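PDB 5ZNT: chitin deacetylase 1 from Bombyx mori, which hydrolyses the N-acetamido groups of N-acetyl-D-glucosamine residues in chitin, a zinc-dependent carbohydrate esterase family 4 reaction that yields chitosan and acetate. Local coordinates for residues T173-T185 with F254-G266. Residues are numbered along the deposited sequence; the frame is centred on the assembly and turned at random.
Unlike the reference sequence in segment 173-185: Pro180 (reference Arg), Trp182 (reference Cys).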
loop_
_atom_site.group_PDB
_atom_site.type_symbol
_atom_site.label_atom_id
_atom_site.label_comp_id
_atom_site.label_asym_id
_atom_site.label_seq_id
_atom_site.Cartn_x
_atom_site.Cartn_y
_atom_site.Cartn_z
ATOM N N THR A 173 7.900 9.213 -0.953
ATOM C CA THR A 173 7.772 9.689 0.418
ATOM C C THR A 173 7.667 11.213 0.438
ATOM O O THR A 173 8.345 11.899 -0.331
ATOM C CB THR A 173 8.971 9.227 1.250
ATOM O OG1 THR A 173 8.980 7.781 1.320
ATOM C CG2 THR A 173 8.877 9.782 2.614
ATOM N N ALA A 174 6.792 11.743 1.302
ATOM C CA ALA A 174 6.734 13.185 1.507
ATOM C C ALA A 174 7.329 13.520 2.856
ATOM O O ALA A 174 6.955 12.894 3.852
ATOM C CB ALA A 174 5.290 13.709 1.430
ATOM N N PRO A 175 8.253 14.473 2.946
ATOM C CA PRO A 175 8.850 14.776 4.247
ATOM C C PRO A 175 7.786 15.212 5.243
ATOM O O PRO A 175 6.753 15.775 4.866
ATOM C CB PRO A 175 9.838 15.919 3.941
ATOM C CG PRO A 175 9.354 16.526 2.702
ATOM C CD PRO A 175 8.728 15.383 1.891
ATOM N N LEU A 176 8.041 14.900 6.511
ATOM C CA LEU A 176 7.190 15.315 7.621
ATOM C C LEU A 176 6.791 16.774 7.461
ATOM O O LEU A 176 7.648 17.651 7.296
ATOM C CB LEU A 176 7.929 15.106 8.938
ATOM C CG LEU A 176 7.153 15.534 10.186
ATOM C CD1 LEU A 176 5.863 14.737 10.326
ATOM C CD2 LEU A 176 7.988 15.434 11.450
ATOM N N SER A 177 5.482 17.004 7.430
ATOM C CA SER A 177 4.870 18.282 7.107
ATOM C C SER A 177 3.620 18.420 7.955
ATOM O O SER A 177 2.980 17.421 8.292
ATOM C CB SER A 177 4.447 18.387 5.629
ATOM O OG SER A 177 5.548 18.366 4.740
ATOM N N ASN A 178 3.261 19.662 8.270
ATOM C CA ASN A 178 1.987 19.964 8.925
ATOM C C ASN A 178 1.296 21.091 8.171
ATOM O O ASN A 178 1.820 22.224 8.137
ATOM C CB ASN A 178 2.200 20.323 10.388
ATOM C CG ASN A 178 2.661 19.141 11.193
ATOM O OD1 ASN A 178 1.911 18.179 11.388
ATOM N ND2 ASN A 178 3.905 19.185 11.653
ATOM N N PRO A 179 0.152 20.834 7.534
ATOM C CA PRO A 179 -0.496 19.517 7.564
ATOM C C PRO A 179 0.171 18.492 6.623
ATOM O O PRO A 179 0.964 18.891 5.761
ATOM C CB PRO A 179 -1.928 19.833 7.122
ATOM C CG PRO A 179 -1.792 21.022 6.227
ATOM C CD PRO A 179 -0.613 21.820 6.750
ATOM N N PRO A 180 -0.122 17.205 6.815
ATOM C CA PRO A 180 0.347 16.181 5.860
ATOM C C PRO A 180 -0.388 16.308 4.535
ATOM O O PRO A 180 -1.317 17.108 4.379
ATOM C CB PRO A 180 0.022 14.859 6.563
ATOM C CG PRO A 180 -1.164 15.204 7.452
ATOM C CD PRO A 180 -0.887 16.620 7.932
ATOM N N LEU A 181 0.024 15.489 3.561
ATOM C CA LEU A 181 -0.428 15.649 2.182
ATOM C C LEU A 181 -1.491 14.615 1.827
ATOM O O LEU A 181 -1.427 13.464 2.272
ATOM C CB LEU A 181 0.752 15.544 1.205
ATOM C CG LEU A 181 1.567 16.815 0.922
ATOM C CD1 LEU A 181 2.134 17.412 2.197
ATOM C CD2 LEU A 181 2.696 16.546 -0.077
ATOM N N TRP A 182 -2.479 15.041 1.033
ATOM C CA TRP A 182 -3.440 14.159 0.390
ATOM C C TRP A 182 -2.786 13.490 -0.822
ATOM O O TRP A 182 -1.829 14.032 -1.392
ATOM C CB TRP A 182 -4.678 14.952 -0.057
ATOM C CG TRP A 182 -5.647 15.174 1.066
ATOM C CD1 TRP A 182 -5.560 16.116 2.068
ATOM C CD2 TRP A 182 -6.833 14.411 1.331
ATOM N NE1 TRP A 182 -6.634 15.984 2.930
ATOM C CE2 TRP A 182 -7.431 14.954 2.492
ATOM C CE3 TRP A 182 -7.467 13.341 0.676
ATOM C CZ2 TRP A 182 -8.609 14.442 3.032
ATOM C CZ3 TRP A 182 -8.639 12.830 1.220
ATOM C CH2 TRP A 182 -9.201 13.390 2.381
ATOM N N PRO A 183 -3.282 12.321 -1.241
ATOM C CA PRO A 183 -2.816 11.740 -2.512
ATOM C C PRO A 183 -2.952 12.754 -3.637
ATOM O O PRO A 183 -3.742 13.701 -3.554
ATOM C CB PRO A 183 -3.749 10.540 -2.737
ATOM C CG PRO A 183 -4.194 10.148 -1.354
ATOM C CD PRO A 183 -4.260 11.452 -0.552
ATOM N N TYR A 184 -2.175 12.545 -4.697
ATOM C CA TYR A 184 -2.220 13.429 -5.849
ATOM C C TYR A 184 -1.965 12.598 -7.099
ATOM O O TYR A 184 -1.399 11.502 -7.026
ATOM C CB TYR A 184 -1.209 14.585 -5.702
ATOM C CG TYR A 184 0.211 14.143 -5.441
ATOM C CD1 TYR A 184 1.062 13.817 -6.498
ATOM C CD2 TYR A 184 0.709 14.062 -4.144
ATOM C CE1 TYR A 184 2.358 13.402 -6.272
ATOM C CE2 TYR A 184 2.005 13.637 -3.902
ATOM C CZ TYR A 184 2.820 13.310 -4.972
ATOM O OH TYR A 184 4.106 12.899 -4.748
ATOM N N THR A 185 -2.432 13.089 -8.244
ATOM C CA THR A 185 -2.082 12.437 -9.499
ATOM C C THR A 185 -0.799 13.048 -10.054
ATOM O O THR A 185 -0.390 14.150 -9.682
ATOM C CB THR A 185 -3.209 12.538 -10.536
ATOM O OG1 THR A 185 -3.391 13.896 -10.932
ATOM C CG2 THR A 185 -4.512 12.011 -9.966
ATOM N N PHE A 254 -1.981 10.133 14.530
ATOM C CA PHE A 254 -3.409 10.221 14.254
ATOM C C PHE A 254 -3.902 11.659 14.442
ATOM O O PHE A 254 -4.567 12.220 13.564
ATOM C CB PHE A 254 -4.182 9.254 15.158
ATOM C CG PHE A 254 -5.683 9.361 15.003
ATOM C CD1 PHE A 254 -6.352 8.594 14.063
ATOM C CD2 PHE A 254 -6.419 10.246 15.791
ATOM C CE1 PHE A 254 -7.724 8.707 13.897
ATOM C CE2 PHE A 254 -7.800 10.356 15.641
ATOM C CZ PHE A 254 -8.450 9.592 14.703
ATOM N N ASP A 255 -3.567 12.278 15.581
ATOM C CA ASP A 255 -4.050 13.633 15.859
ATOM C C ASP A 255 -3.532 14.630 14.835
ATOM O O ASP A 255 -4.268 15.536 14.420
ATOM C CB ASP A 255 -3.651 14.073 17.271
ATOM C CG ASP A 255 -4.378 13.304 18.353
ATOM O OD1 ASP A 255 -5.465 12.744 18.088
ATOM O OD2 ASP A 255 -3.845 13.249 19.482
ATOM N N ARG A 256 -2.267 14.482 14.410
ATOM C CA ARG A 256 -1.719 15.361 13.381
ATOM C C ARG A 256 -2.610 15.372 12.144
ATOM O O ARG A 256 -2.870 16.429 11.560
ATOM C CB ARG A 256 -0.291 14.924 13.009
ATOM C CG ARG A 256 0.815 15.295 14.024
ATOM C CD ARG A 256 2.225 15.028 13.452
ATOM N NE ARG A 256 2.322 15.494 12.071
ATOM C CZ ARG A 256 2.404 14.696 11.008
ATOM N NH1 ARG A 256 2.419 13.369 11.160
ATOM N NH2 ARG A 256 2.449 15.231 9.791
ATOM N N HIS A 257 -3.103 14.202 11.731
ATOM C CA HIS A 257 -3.973 14.163 10.563
ATOM C C HIS A 257 -5.394 14.596 10.923
ATOM O O HIS A 257 -5.992 15.443 10.245
ATOM C CB HIS A 257 -3.976 12.750 9.965
ATOM C CG HIS A 257 -2.701 12.387 9.265
ATOM N ND1 HIS A 257 -2.657 12.069 7.924
ATOM C CD2 HIS A 257 -1.428 12.294 9.717
ATOM C CE1 HIS A 257 -1.406 11.813 7.574
ATOM N NE2 HIS A 257 -0.641 11.931 8.645
ATOM N N TYR A 258 -5.944 14.009 11.989
ATOM C CA TYR A 258 -7.351 14.204 12.322
ATOM C C TYR A 258 -7.656 15.655 12.674
ATOM O O TYR A 258 -8.745 16.146 12.357
ATOM C CB TYR A 258 -7.722 13.293 13.481
ATOM C CG TYR A 258 -9.175 13.294 13.885
ATOM C CD1 TYR A 258 -10.116 12.585 13.154
ATOM C CD2 TYR A 258 -9.596 13.968 15.032
ATOM C CE1 TYR A 258 -11.446 12.553 13.533
ATOM C CE2 TYR A 258 -10.934 13.958 15.425
ATOM C CZ TYR A 258 -11.850 13.249 14.668
ATOM O OH TYR A 258 -13.169 13.202 15.027
ATOM N N GLU A 259 -6.711 16.353 13.310
ATOM C CA GLU A 259 -6.916 17.733 13.736
ATOM C C GLU A 259 -6.502 18.749 12.680
ATOM O O GLU A 259 -6.668 19.949 12.913
ATOM C CB GLU A 259 -6.149 18.036 15.036
ATOM C CG GLU A 259 -6.279 17.007 16.170
ATOM C CD GLU A 259 -7.567 17.097 16.978
ATOM O OE1 GLU A 259 -8.551 17.693 16.486
ATOM O OE2 GLU A 259 -7.604 16.530 18.104
ATOM N N GLN A 260 -5.964 18.321 11.535
ATOM C CA GLN A 260 -5.621 19.292 10.493
ATOM C C GLN A 260 -6.492 19.097 9.260
ATOM O O GLN A 260 -7.678 19.433 9.278
ATOM C CB GLN A 260 -4.131 19.214 10.136
ATOM C CG GLN A 260 -3.233 19.567 11.329
ATOM C CD GLN A 260 -1.756 19.656 11.007
ATOM O OE1 GLN A 260 -1.283 20.666 10.469
ATOM N NE2 GLN A 260 -1.002 18.611 11.368
ATOM N N ASN A 261 -5.935 18.557 8.176
ATOM C CA ASN A 261 -6.686 18.421 6.937
ATOM C C ASN A 261 -7.254 17.016 6.727
ATOM O O ASN A 261 -7.781 16.729 5.645
ATOM C CB ASN A 261 -5.804 18.816 5.748
ATOM C CG ASN A 261 -4.590 17.918 5.605
ATOM O OD1 ASN A 261 -4.276 17.138 6.509
ATOM N ND2 ASN A 261 -3.884 18.039 4.483
ATOM N N ARG A 262 -7.164 16.147 7.726
ATOM C CA ARG A 262 -7.653 14.761 7.626
ATOM C C ARG A 262 -7.096 14.025 6.406
ATOM O O ARG A 262 -7.782 13.198 5.795
ATOM C CB ARG A 262 -9.179 14.711 7.622
ATOM C CG ARG A 262 -9.754 15.355 8.869
ATOM C CD ARG A 262 -10.809 14.520 9.492
ATOM N NE ARG A 262 -11.164 15.059 10.799
ATOM C CZ ARG A 262 -12.402 15.071 11.275
ATOM N NH1 ARG A 262 -13.389 14.560 10.543
ATOM N NH2 ARG A 262 -12.651 15.592 12.478
ATOM N N ALA A 263 -5.854 14.316 6.038
ATOM C CA ALA A 263 -5.215 13.536 4.987
ATOM C C ALA A 263 -5.167 12.072 5.419
ATOM O O ALA A 263 -4.939 11.784 6.600
ATOM C CB ALA A 263 -3.801 14.053 4.713
ATOM N N PRO A 264 -5.413 11.132 4.512
ATOM C CA PRO A 264 -5.283 9.715 4.868
ATOM C C PRO A 264 -3.976 9.455 5.604
ATOM O O PRO A 264 -2.918 9.987 5.249
ATOM C CB PRO A 264 -5.342 9.000 3.513
ATOM C CG PRO A 264 -6.229 9.913 2.658
ATOM C CD PRO A 264 -5.855 11.342 3.119
ATOM N N LEU A 265 -4.071 8.710 6.692
ATOM C CA LEU A 265 -2.914 8.365 7.505
ATOM C C LEU A 265 -2.409 6.980 7.091
ATOM O O LEU A 265 -3.146 5.993 7.177
ATOM C CB LEU A 265 -3.297 8.358 8.979
ATOM C CG LEU A 265 -2.314 7.747 9.982
ATOM C CD1 LEU A 265 -1.062 8.594 10.113
ATOM C CD2 LEU A 265 -2.990 7.578 11.340
ATOM N N GLY A 266 -1.146 6.896 6.661
ATOM C CA GLY A 266 -0.579 5.634 6.214
ATOM C C GLY A 266 0.236 4.998 7.292
ATOM O O GLY A 266 1.222 5.567 7.773
HETATM O O HOH W 1 3.778 14.342 7.653
HETATM O O HOH W 2 -2.485 10.889 2.407
#
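Arg256 leaves its helix with CG beside the backbone N and anti to the carbonyl carbon (chi1 -76°), then bends at chi3 (44°), which turns its guanidinium edge to Ser177 and Asn178. The contact lies in the catalytic CE4 domain, away from the zinc site: the proline-rich connection between strands 173-174 and 184-185 lies against the turn joining helix 243-258 to strand 265-270 of the parallel sheet. NH2 of Arg256 donates to Ser177 O (2.7 Å) and to water 1, which also accepts from Ser177 N; NE of Arg256 gives a straighter bond to Asn178 OD1 (2.8 Å). Gln260 NE2 grips the same Asn178 OD1 at 2.9 Å, while Leu176 CD1 lies over the centre of one guanidinium face. A leucine in place of Arg256 would probably cost Ser177 O its guanidinium donor and leave Asn178 OD1 with one fewer donor, its amide freer to turn. The peptide bond before Pro179 is cis, and the CB of Pro179 rests on the Asn261 amide. Pro180 CG sits over the centre of the His257 ring, 3.4 Å from the ring centroid, a CH-pi contact; Leu265 CD1 covers the opposite face. His257 ND1 is fixed by a bond to Ala263 O. Asn261, whose OD1 closes an Asx turn on Ala263 N, sends ND2 to Pro180 O (2.7 Å) and also to Thr25 O. Trp182 lays one indole face on Ala263 CA and Pro264 CD, and its ring also meets Trp309. Pro264 and Pro183 both touch Val306 of helix 303-311, while water 2 bridges Leu181 O and Pro264 O. Trp182 NE1 donates to Asn261 O at 3.0 Å, the oxygen near the indole plane but the nitrogen standing above the carbonyl plane.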